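Long-range contacts in fructose 1-phosphate kinase (PDB 2JG5), which probably catalyses the ATP-dependent phosphorylation of fructose 1-phosphate to fructose 1,6-bisphosphate, as a member of the PfkB carbohydrate kinase family: residues K33-R44 with F66-I76; K240-T251 with C275-L285. All coordinates share one frame; numbering follows the deposited sequence.

Interaction 1: residues K33-R44 with F66-I76; sequences KFAGGKGINVSR and FIIDTLNNSAI
Ile40 and Ile67 meet at about a right angle, with CD1 of Ile40 3.9 Å from CG2 of Ile67. The other branch of Ile40, CG2, lies 4.1 Å from CD2 of Leu71, one turn after Ile67. CG1 of Ile40 is anti to the carbonyl carbon, which sends the branches to different neighbours on helix 66-73. Ala35 adds its CB, 3.9 Å from CG2 of Thr70. At the far end, CD1 of Ile76 reaches the backbone of Ser43 and Arg44, and its CG2 lies 4.0 Å from CB of Ser43. Ala35, Ile40, Ile67, Leu71 and Ile76 are buried and close-packed.

The other side is partly exposed and more polar. Arg44 crosses Thr70 obliquely, its NH2 3.3 Å from Thr70 CG2. Thr70 OG1 bonds back to the carbonyl O of Phe66 at 2.8 Å and lies over one face of the Phe66 ring. CG of Phe66 is anti to its backbone N (chi1 173°). This carries the ring out to the strand, where its edge meets the backbone of Phe34 and Phe66 CZ lies 3.7 Å from CB of Lys33. On this side NZ of Lys33 makes a salt bridge with Asp86 of the second subunit, and the Phe66 ring meets Phe62 of that subunit.

No hydrogen bond joins the segments. Helix 38-44 runs nearly parallel to helix 66-73, at 14°, with axes 11.9 Å apart, while strand 33-36 crosses the latter at 92°. Strand 10-16 pairs with strand 33-36, and Phe80 of strand 77-82 packs against Ile67 and Leu71.

Interaction 2: residues K240-T251 with C275-L285; sequences KVVNTVGSGDST and CGTATAFDEDL
The N-terminal turn of helix 247-260, with the glycine-rich Gly246-Ser247-Gly248-Asp249 sequence of the PfkB family signature before and within it, packs against the end of helix 265-280. In PfkB kinases this turn forms the anion hole near the transferred phosphate, probably here too. The short segments 247-251 and 275-280 run roughly antiparallel, at 151°, with axes 7.3 Å apart. Gly276 allows this closeness: its CA lies 3.4 Å from OG1 of Thr251, and its carbonyl O is 3.1 Å from CB of Ser247. Gly246 is the N-cap residue. Its phi of 92° is easily reached without a side chain, and CD2 of Leu285 lies 4.0 Å from its CA.

Ahead of the helix, the 240-246 loop is tied to the other helix end. The carbonyl O of Ala280 accepts two backbone bonds, from N of Val242 at 2.8 Å and from N of Asn243 at 2.9 Å. OD1 of Asn243 takes N of Val245 in its carbonyl plane, an Asx turn. CD1 of the Phe281 ring approaches O of Lys240.

Deeper in, CG2 of Thr279 packs against O of Val245 and N of Ser247, within the type II turn from Thr244 to Ser247. Ser250 OG bonds to O of Gly246 and also sits 2.6 Å from OG1 of Thr279.

How the interactions relate
Interactions 1 and 2 have centres about 17 Å apart, yet they touch, mainly through helix 38-48 and also at Phe34 of strand 25-36. The polar link is at Asp249: its OD1 takes NZ of Lys38 in a salt bridge of 2.8 Å, and its OD2 lies 3.3 Å from ND2 of Asn41, a probable hydrogen bond. Lys38 also bridges to Asp161. In PfkB kinases the aspartate of the glycine-rich helix start is the catalytic base, so Asp249 probably stands at the active site. A second, packing link joins 275-285 to 33-44. CD1 of Leu285 lies 3.5 Å from CB of Arg44, and OD1 of Asp284 is 3.4 Å from CZ of Phe34.

Interaction 1: residues K33-R44 with F66-I76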
loop_
_atom_site.group_PDB
_atom_site.type_symbol
_atom_site.label_atom_id
_atom_site.label_comp_id
_atom_site.label_asym_id
_atom_site.label_seq_id
_atom_site.Cartn_x
_atom_site.Cartn_y
_atom_site.Cartn_z
ATOM N N LYS A 33 2.979 -2.134 -8.996
ATOM C CA LYS A 33 1.746 -1.421 -8.726
ATOM C C LYS A 33 1.219 -0.834 -10.000
ATOM O O LYS A 33 1.992 -0.353 -10.826
ATOM C CB LYS A 33 2.018 -0.253 -7.776
ATOM C CG LYS A 33 2.400 -0.633 -6.377
ATOM C CD LYS A 33 2.500 0.619 -5.518
ATOM C CE LYS A 33 3.238 0.340 -4.260
ATOM N NZ LYS A 33 4.672 0.077 -4.560
ATOM N N PHE A 34 -0.098 -0.848 -10.153
ATOM C CA PHE A 34 -0.725 -0.040 -11.197
ATOM C C PHE A 34 -2.076 0.563 -10.797
ATOM O O PHE A 34 -2.651 0.201 -9.777
ATOM C CB PHE A 34 -0.809 -0.806 -12.525
ATOM C CG PHE A 34 -1.486 -2.149 -12.430
ATOM C CD1 PHE A 34 -2.871 -2.260 -12.588
ATOM C CD2 PHE A 34 -0.736 -3.309 -12.249
ATOM C CE1 PHE A 34 -3.513 -3.511 -12.539
ATOM C CE2 PHE A 34 -1.358 -4.562 -12.199
ATOM C CZ PHE A 34 -2.756 -4.668 -12.337
ATOM N N ALA A 35 -2.558 1.510 -11.592
ATOM C CA ALA A 35 -3.870 2.080 -11.381
ATOM C C ALA A 35 -4.921 1.108 -11.911
ATOM O O ALA A 35 -4.991 0.848 -13.114
ATOM C CB ALA A 35 -3.974 3.425 -12.075
ATOM N N GLY A 36 -5.726 0.561 -11.006
ATOM C CA GLY A 36 -6.831 -0.314 -11.387
ATOM C C GLY A 36 -8.205 0.288 -11.172
ATOM O O GLY A 36 -8.349 1.354 -10.579
ATOM N N GLY A 37 -9.219 -0.432 -11.640
ATOM C CA GLY A 37 -10.595 0.028 -11.630
ATOM C C GLY A 37 -11.122 -0.074 -13.038
ATOM O O GLY A 37 -10.371 0.095 -14.003
ATOM N N LYS A 38 -12.416 -0.345 -13.165
ATOM C CA LYS A 38 -13.009 -0.641 -14.479
ATOM C C LYS A 38 -12.898 0.543 -15.449
ATOM O O LYS A 38 -12.301 0.411 -16.519
ATOM C CB LYS A 38 -14.450 -1.158 -14.338
ATOM C CG LYS A 38 -14.520 -2.604 -13.827
ATOM C CD LYS A 38 -15.950 -3.121 -13.642
ATOM C CE LYS A 38 -16.648 -3.395 -14.975
ATOM N NZ LYS A 38 -16.028 -4.516 -15.752
ATOM N N GLY A 39 -13.435 1.697 -15.052
ATOM C CA GLY A 39 -13.352 2.909 -15.867
ATOM C C GLY A 39 -11.925 3.304 -16.198
ATOM O O GLY A 39 -11.637 3.737 -17.312
ATOM N N ILE A 40 -11.021 3.117 -15.242
ATOM C CA ILE A 40 -9.595 3.374 -15.473
ATOM C C ILE A 40 -9.038 2.457 -16.568
ATOM O O ILE A 40 -8.322 2.913 -17.471
ATOM C CB ILE A 40 -8.784 3.267 -14.172
ATOM C CG1 ILE A 40 -9.087 4.468 -13.275
ATOM C CG2 ILE A 40 -7.278 3.179 -14.458
ATOM C CD1 ILE A 40 -8.412 4.377 -11.898
ATOM N N ASN A 41 -9.391 1.174 -16.495
ATOM C CA ASN A 41 -8.971 0.204 -17.494
ATOM C C ASN A 41 -9.527 0.572 -18.877
ATOM O O ASN A 41 -8.818 0.487 -19.881
ATOM C CB ASN A 41 -9.385 -1.214 -17.078
ATOM C CG ASN A 41 -8.410 -1.857 -16.074
ATOM O OD1 ASN A 41 -7.432 -1.240 -15.620
ATOM N ND2 ASN A 41 -8.671 -3.117 -15.739
ATOM N N VAL A 42 -10.789 0.998 -18.921
ATOM C CA VAL A 42 -11.371 1.466 -20.174
ATOM C C VAL A 42 -10.512 2.616 -20.736
ATOM O O VAL A 42 -10.135 2.598 -21.907
ATOM C CB VAL A 42 -12.882 1.895 -20.035
ATOM C CG1 VAL A 42 -13.470 2.230 -21.392
ATOM C CG2 VAL A 42 -13.709 0.804 -19.408
ATOM N N SER A 43 -10.186 3.596 -19.893
ATOM C CA SER A 43 -9.325 4.708 -20.322
ATOM C C SER A 43 -7.975 4.194 -20.839
ATOM O O SER A 43 -7.445 4.720 -21.827
ATOM C CB SER A 43 -9.117 5.729 -19.202
ATOM O OG SER A 43 -10.288 6.495 -19.005
ATOM N N ARG A 44 -7.447 3.162 -20.175
ATOM C CA ARG A 44 -6.160 2.572 -20.549
ATOM C C ARG A 44 -6.228 1.928 -21.937
ATOM O O ARG A 44 -5.317 2.112 -22.755
ATOM C CB ARG A 44 -5.688 1.547 -19.520
ATOM C CG ARG A 44 -5.098 2.111 -18.232
ATOM C CD ARG A 44 -4.035 1.152 -17.731
ATOM N NE ARG A 44 -3.532 1.433 -16.386
ATOM C CZ ARG A 44 -2.285 1.832 -16.109
ATOM N NH1 ARG A 44 -1.404 2.009 -17.093
ATOM N NH2 ARG A 44 -1.909 2.050 -14.848
ATOM N N PHE A 66 -1.140 8.879 -6.541
ATOM C CA PHE A 66 -0.498 7.836 -7.344
ATOM C C PHE A 66 -1.267 7.532 -8.630
ATOM O O PHE A 66 -0.673 7.383 -9.707
ATOM C CB PHE A 66 -0.333 6.546 -6.533
ATOM C CG PHE A 66 0.160 5.375 -7.349
ATOM C CD1 PHE A 66 1.521 5.143 -7.505
ATOM C CD2 PHE A 66 -0.742 4.508 -7.969
ATOM C CE1 PHE A 66 1.981 4.065 -8.263
ATOM C CE2 PHE A 66 -0.290 3.424 -8.728
ATOM C CZ PHE A 66 1.074 3.202 -8.870
ATOM N N ILE A 67 -2.587 7.420 -8.496
ATOM C CA ILE A 67 -3.460 7.156 -9.628
ATOM C C ILE A 67 -3.437 8.305 -10.644
ATOM O O ILE A 67 -3.385 8.069 -11.865
ATOM C CB ILE A 67 -4.891 6.854 -9.155
ATOM C CG1 ILE A 67 -4.904 5.509 -8.416
ATOM C CG2 ILE A 67 -5.865 6.856 -10.332
ATOM C CD1 ILE A 67 -6.288 5.011 -8.059
ATOM N N ILE A 68 -3.457 9.539 -10.143
ATOM C CA ILE A 68 -3.379 10.696 -11.023
ATOM C C ILE A 68 -2.025 10.745 -11.751
ATOM O O ILE A 68 -1.985 10.894 -12.984
ATOM C CB ILE A 68 -3.682 12.011 -10.284
ATOM C CG1 ILE A 68 -4.983 11.886 -9.473
ATOM C CG2 ILE A 68 -3.782 13.162 -11.275
ATOM C CD1 ILE A 68 -5.232 13.016 -8.471
ATOM N N ASP A 69 -0.929 10.579 -11.011
ATOM C CA ASP A 69 0.409 10.597 -11.619
ATOM C C ASP A 69 0.621 9.445 -12.604
ATOM O O ASP A 69 1.219 9.636 -13.664
ATOM C CB ASP A 69 1.511 10.610 -10.547
ATOM C CG ASP A 69 1.515 11.889 -9.721
ATOM O OD1 ASP A 69 0.554 12.683 -9.820
ATOM O OD2 ASP A 69 2.482 12.111 -8.967
ATOM N N THR A 70 0.118 8.263 -12.250
ATOM C CA THR A 70 0.168 7.090 -13.122
ATOM C C THR A 70 -0.577 7.345 -14.426
ATOM O O THR A 70 -0.040 7.095 -15.510
ATOM C CB THR A 70 -0.375 5.823 -12.404
ATOM O OG1 THR A 70 0.550 5.433 -11.382
ATOM C CG2 THR A 70 -0.548 4.656 -13.366
ATOM N N LEU A 71 -1.804 7.858 -14.320
ATOM C CA LEU A 71 -2.559 8.242 -15.512
ATOM C C LEU A 71 -1.844 9.327 -16.315
ATOM O O LEU A 71 -1.739 9.227 -17.535
ATOM C CB LEU A 71 -3.998 8.661 -15.169
ATOM C CG LEU A 71 -4.944 7.541 -14.708
ATOM C CD1 LEU A 71 -6.346 8.100 -14.473
ATOM C CD2 LEU A 71 -4.982 6.369 -15.708
ATOM N N ASN A 72 -1.346 10.352 -15.627
ATOM C CA ASN A 72 -0.628 11.443 -16.291
ATOM C C ASN A 72 0.593 10.957 -17.068
ATOM O O ASN A 72 0.811 11.370 -18.205
ATOM C CB ASN A 72 -0.220 12.526 -15.289
ATOM C CG ASN A 72 -1.409 13.336 -14.765
ATOM O OD1 ASN A 72 -2.454 13.453 -15.424
ATOM N ND2 ASN A 72 -1.244 13.912 -13.573
ATOM N N ASN A 73 1.375 10.069 -16.458
ATOM C CA ASN A 73 2.546 9.497 -17.123
ATOM C C ASN A 73 2.157 8.720 -18.366
ATOM O O ASN A 73 2.952 8.583 -19.293
ATOM C CB ASN A 73 3.334 8.583 -16.182
ATOM C CG ASN A 73 3.944 9.329 -15.003
ATOM O OD1 ASN A 73 3.966 10.564 -14.960
ATOM N ND2 ASN A 73 4.436 8.571 -14.032
ATOM N N SER A 74 0.926 8.216 -18.370
ATOM C CA SER A 74 0.373 7.478 -19.499
ATOM C C SER A 74 -0.307 8.398 -20.537
ATOM O O SER A 74 -0.825 7.920 -21.556
ATOM C CB SER A 74 -0.620 6.437 -18.984
ATOM O OG SER A 74 -0.686 5.329 -19.857
ATOM N N ALA A 75 -0.289 9.707 -20.278
ATOM C CA ALA A 75 -0.955 10.709 -21.118
ATOM C C ALA A 75 -2.481 10.541 -21.126
ATOM O O ALA A 75 -3.146 10.772 -22.143
ATOM C CB ALA A 75 -0.386 10.711 -22.548
ATOM N N ILE A 76 -3.026 10.125 -19.985
ATOM C CA ILE A 76 -4.470 10.086 -19.798
ATOM C C ILE A 76 -4.880 11.161 -18.783
ATOM O O ILE A 76 -4.317 11.248 -17.688
ATOM C CB ILE A 76 -4.974 8.677 -19.392
ATOM C CG1 ILE A 76 -4.570 7.647 -20.450
ATOM C CG2 ILE A 76 -6.488 8.681 -19.223
ATOM C CD1 ILE A 76 -4.601 6.208 -19.997
#

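Interaction 2: residues K240-T251 with C275-L285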
loop_
_atom_site.group_PDB
_atom_site.type_symbol
_atom_site.label_atom_id
_atom_site.label_comp_id
_atom_site.label_asym_id
_atom_site.label_seq_id
_atom_site.Cartn_x
_atom_site.Cartn_y
_atom_site.Cartn_z
ATOM N N LYS A 240 -4.789 -20.019 -25.372
ATOM C CA LYS A 240 -4.611 -20.085 -23.924
ATOM C C LYS A 240 -5.005 -18.760 -23.282
ATOM O O LYS A 240 -4.345 -17.733 -23.473
ATOM C CB LYS A 240 -3.173 -20.466 -23.547
ATOM C CG LYS A 240 -2.867 -20.348 -22.036
ATOM C CD LYS A 240 -1.346 -20.714 -21.801
ATOM C CE LYS A 240 -1.016 -20.077 -20.255
ATOM N NZ LYS A 240 -0.198 -21.579 -19.572
ATOM N N VAL A 241 -6.112 -18.802 -22.548
ATOM C CA VAL A 241 -6.510 -17.720 -21.661
ATOM C C VAL A 241 -5.407 -17.543 -20.614
ATOM O O VAL A 241 -5.102 -18.473 -19.858
ATOM C CB VAL A 241 -7.859 -18.059 -20.980
ATOM C CG1 VAL A 241 -8.048 -17.259 -19.689
ATOM C CG2 VAL A 241 -9.020 -17.837 -21.949
ATOM N N VAL A 242 -4.781 -16.372 -20.601
ATOM C CA VAL A 242 -3.733 -16.081 -19.630
ATOM C C VAL A 242 -4.343 -15.399 -18.411
ATOM O O VAL A 242 -4.227 -15.901 -17.292
ATOM C CB VAL A 242 -2.599 -15.209 -20.228
ATOM C CG1 VAL A 242 -1.532 -14.925 -19.184
ATOM C CG2 VAL A 242 -1.979 -15.883 -21.440
ATOM N N ASN A 243 -5.008 -14.265 -18.641
ATOM C CA ASN A 243 -5.597 -13.461 -17.578
ATOM C C ASN A 243 -6.738 -12.611 -18.117
ATOM O O ASN A 243 -6.510 -11.666 -18.872
ATOM C CB ASN A 243 -4.524 -12.567 -16.950
ATOM C CG ASN A 243 -4.935 -12.021 -15.613
ATOM O OD1 ASN A 243 -6.049 -11.539 -15.436
ATOM N ND2 ASN A 243 -4.026 -12.084 -14.654
ATOM N N THR A 244 -7.962 -12.948 -17.717
ATOM C CA THR A 244 -9.158 -12.269 -18.223
ATOM C C THR A 244 -9.509 -11.019 -17.441
ATOM O O THR A 244 -10.453 -10.309 -17.798
ATOM C CB THR A 244 -10.404 -13.187 -18.259
ATOM O OG1 THR A 244 -10.739 -13.597 -16.930
ATOM C CG2 THR A 244 -10.159 -14.409 -19.121
ATOM N N VAL A 245 -8.765 -10.744 -16.374
ATOM C CA VAL A 245 -8.967 -9.495 -15.648
ATOM C C VAL A 245 -8.767 -8.334 -16.629
ATOM O O VAL A 245 -7.743 -8.254 -17.311
ATOM C CB VAL A 245 -8.048 -9.356 -14.399
ATOM C CG1 VAL A 245 -8.250 -7.996 -13.720
ATOM C CG2 VAL A 245 -8.299 -10.495 -13.402
ATOM N N GLY A 246 -9.779 -7.474 -16.725
ATOM C CA GLY A 246 -9.742 -6.338 -17.638
ATOM C C GLY A 246 -10.331 -6.540 -19.028
ATOM O O GLY A 246 -10.496 -5.560 -19.774
ATOM N N SER A 247 -10.655 -7.785 -19.385
ATOM C CA SER A 247 -11.143 -8.103 -20.741
ATOM C C SER A 247 -12.535 -7.555 -21.041
ATOM O O SER A 247 -12.812 -7.119 -22.168
ATOM C CB SER A 247 -11.065 -9.607 -21.043
ATOM O OG SER A 247 -11.742 -10.394 -20.079
ATOM N N GLY A 248 -13.404 -7.558 -20.033
ATOM C CA GLY A 248 -14.709 -6.914 -20.157
ATOM C C GLY A 248 -14.559 -5.419 -20.389
ATOM O O GLY A 248 -15.256 -4.835 -21.221
ATOM N N ASP A 249 -13.639 -4.815 -19.637
ATOM C CA ASP A 249 -13.264 -3.409 -19.776
ATOM C C ASP A 249 -12.710 -3.096 -21.152
ATOM O O ASP A 249 -13.028 -2.067 -21.734
ATOM C CB ASP A 249 -12.214 -3.037 -18.723
ATOM C CG ASP A 249 -12.680 -3.314 -17.298
ATOM O OD1 ASP A 249 -13.885 -3.165 -17.019
ATOM O OD2 ASP A 249 -11.828 -3.675 -16.462
ATOM N N SER A 250 -11.861 -3.985 -21.650
ATOM C CA SER A 250 -11.217 -3.841 -22.948
ATOM C C SER A 250 -12.214 -3.952 -24.091
ATOM O O SER A 250 -12.095 -3.246 -25.088
ATOM C CB SER A 250 -10.125 -4.895 -23.102
ATOM O OG SER A 250 -9.139 -4.731 -22.105
ATOM N N THR A 251 -13.195 -4.837 -23.928
ATOM C CA THR A 251 -14.315 -4.969 -24.855
ATOM C C THR A 251 -15.093 -3.648 -24.916
ATOM O O THR A 251 -15.367 -3.133 -26.009
ATOM C CB THR A 251 -15.253 -6.125 -24.435
ATOM O OG1 THR A 251 -14.502 -7.349 -24.364
ATOM C CG2 THR A 251 -16.415 -6.306 -25.427
ATOM N N CYS A 275 -10.229 -6.606 -28.619
ATOM C CA CYS A 275 -9.686 -6.035 -27.382
ATOM C C CYS A 275 -9.812 -6.941 -26.160
ATOM O O CYS A 275 -8.828 -7.170 -25.447
ATOM C CB CYS A 275 -10.338 -4.687 -27.092
ATOM S SG CYS A 275 -9.896 -3.452 -28.282
ATOM N N GLY A 276 -11.024 -7.448 -25.928
ATOM C CA GLY A 276 -11.304 -8.338 -24.812
ATOM C C GLY A 276 -10.574 -9.662 -24.920
ATOM O O GLY A 276 -10.176 -10.244 -23.911
ATOM N N THR A 277 -10.403 -10.132 -26.151
ATOM C CA THR A 277 -9.660 -11.353 -26.409
ATOM C C THR A 277 -8.178 -11.131 -26.155
ATOM O O THR A 277 -7.564 -11.876 -25.393
ATOM C CB THR A 277 -9.883 -11.856 -27.838
ATOM O OG1 THR A 277 -11.289 -11.996 -28.065
ATOM C CG2 THR A 277 -9.197 -13.217 -28.053
ATOM N N ALA A 278 -7.621 -10.098 -26.785
ATOM C CA ALA A 278 -6.201 -9.771 -26.660
ATOM C C ALA A 278 -5.738 -9.572 -25.199
ATOM O O ALA A 278 -4.663 -10.045 -24.816
ATOM C CB ALA A 278 -5.866 -8.563 -27.514
ATOM N N THR A 279 -6.563 -8.900 -24.400
ATOM C CA THR A 279 -6.367 -8.762 -22.950
ATOM C C THR A 279 -6.334 -10.120 -22.265
ATOM O O THR A 279 -5.383 -10.426 -21.535
ATOM C CB THR A 279 -7.480 -7.884 -22.310
ATOM O OG1 THR A 279 -7.366 -6.557 -22.810
ATOM C CG2 THR A 279 -7.357 -7.844 -20.790
ATOM N N ALA A 280 -7.365 -10.929 -22.522
ATOM C CA ALA A 280 -7.450 -12.303 -22.007
ATOM C C ALA A 280 -6.172 -13.112 -22.250
ATOM O O ALA A 280 -5.760 -13.897 -21.393
ATOM C CB ALA A 280 -8.660 -13.018 -22.593
ATOM N N PHE A 281 -5.543 -12.887 -23.405
ATOM C CA PHE A 281 -4.322 -13.586 -23.809
ATOM C C PHE A 281 -3.040 -12.908 -23.309
ATOM O O PHE A 281 -1.966 -13.125 -23.870
ATOM C CB PHE A 281 -4.260 -13.702 -25.343
ATOM C CG PHE A 281 -5.304 -14.609 -25.949
ATOM C CD1 PHE A 281 -6.081 -15.463 -25.157
ATOM C CD2 PHE A 281 -5.482 -14.634 -27.335
ATOM C CE1 PHE A 281 -7.039 -16.312 -25.738
ATOM C CE2 PHE A 281 -6.424 -15.478 -27.931
ATOM C CZ PHE A 281 -7.211 -16.317 -27.130
ATOM N N ASP A 282 -3.150 -12.104 -22.254
ATOM C CA ASP A 282 -2.064 -11.221 -21.821
ATOM C C ASP A 282 -1.968 -11.156 -20.294
ATOM O O ASP A 282 -2.940 -11.460 -19.594
ATOM C CB ASP A 282 -2.304 -9.816 -22.391
ATOM C CG ASP A 282 -1.047 -8.947 -22.392
ATOM O OD1 ASP A 282 -0.492 -8.727 -23.496
ATOM O OD2 ASP A 282 -0.627 -8.477 -21.303
ATOM N N GLU A 283 -0.797 -10.753 -19.788
ATOM C CA GLU A 283 -0.592 -10.543 -18.347
ATOM C C GLU A 283 -1.531 -9.466 -17.847
ATOM O O GLU A 283 -2.243 -9.651 -16.855
ATOM C CB GLU A 283 0.838 -10.085 -18.021
ATOM C CG GLU A 283 1.961 -10.592 -18.921
ATOM C CD GLU A 283 3.320 -10.023 -18.518
ATOM O OE1 GLU A 283 3.432 -9.439 -17.414
ATOM O OE2 GLU A 283 4.283 -10.161 -19.303
ATOM N N ASP A 284 -1.503 -8.332 -18.540
ATOM C CA ASP A 284 -2.306 -7.191 -18.171
ATOM C C ASP A 284 -3.253 -6.844 -19.315
ATOM O O ASP A 284 -3.842 -7.737 -19.940
ATOM C CB ASP A 284 -1.411 -5.996 -17.815
ATOM C CG ASP A 284 -2.064 -5.067 -16.808
ATOM O OD1 ASP A 284 -2.214 -5.482 -15.638
ATOM O OD2 ASP A 284 -2.436 -3.928 -17.179
ATOM N N LEU A 285 -3.394 -5.551 -19.584
ATOM C CA LEU A 285 -4.211 -5.072 -20.684
ATOM C C LEU A 285 -3.445 -5.207 -21.995
ATOM O O LEU A 285 -2.212 -5.176 -22.019
ATOM C CB LEU A 285 -4.626 -3.625 -20.444
ATOM C CG LEU A 285 -5.418 -3.337 -19.165
ATOM C CD1 LEU A 285 -5.830 -1.881 -19.160
ATOM C CD2 LEU A 285 -6.646 -4.219 -19.060
HETATM O O HOH W 1 -5.351 -8.770 -17.161
#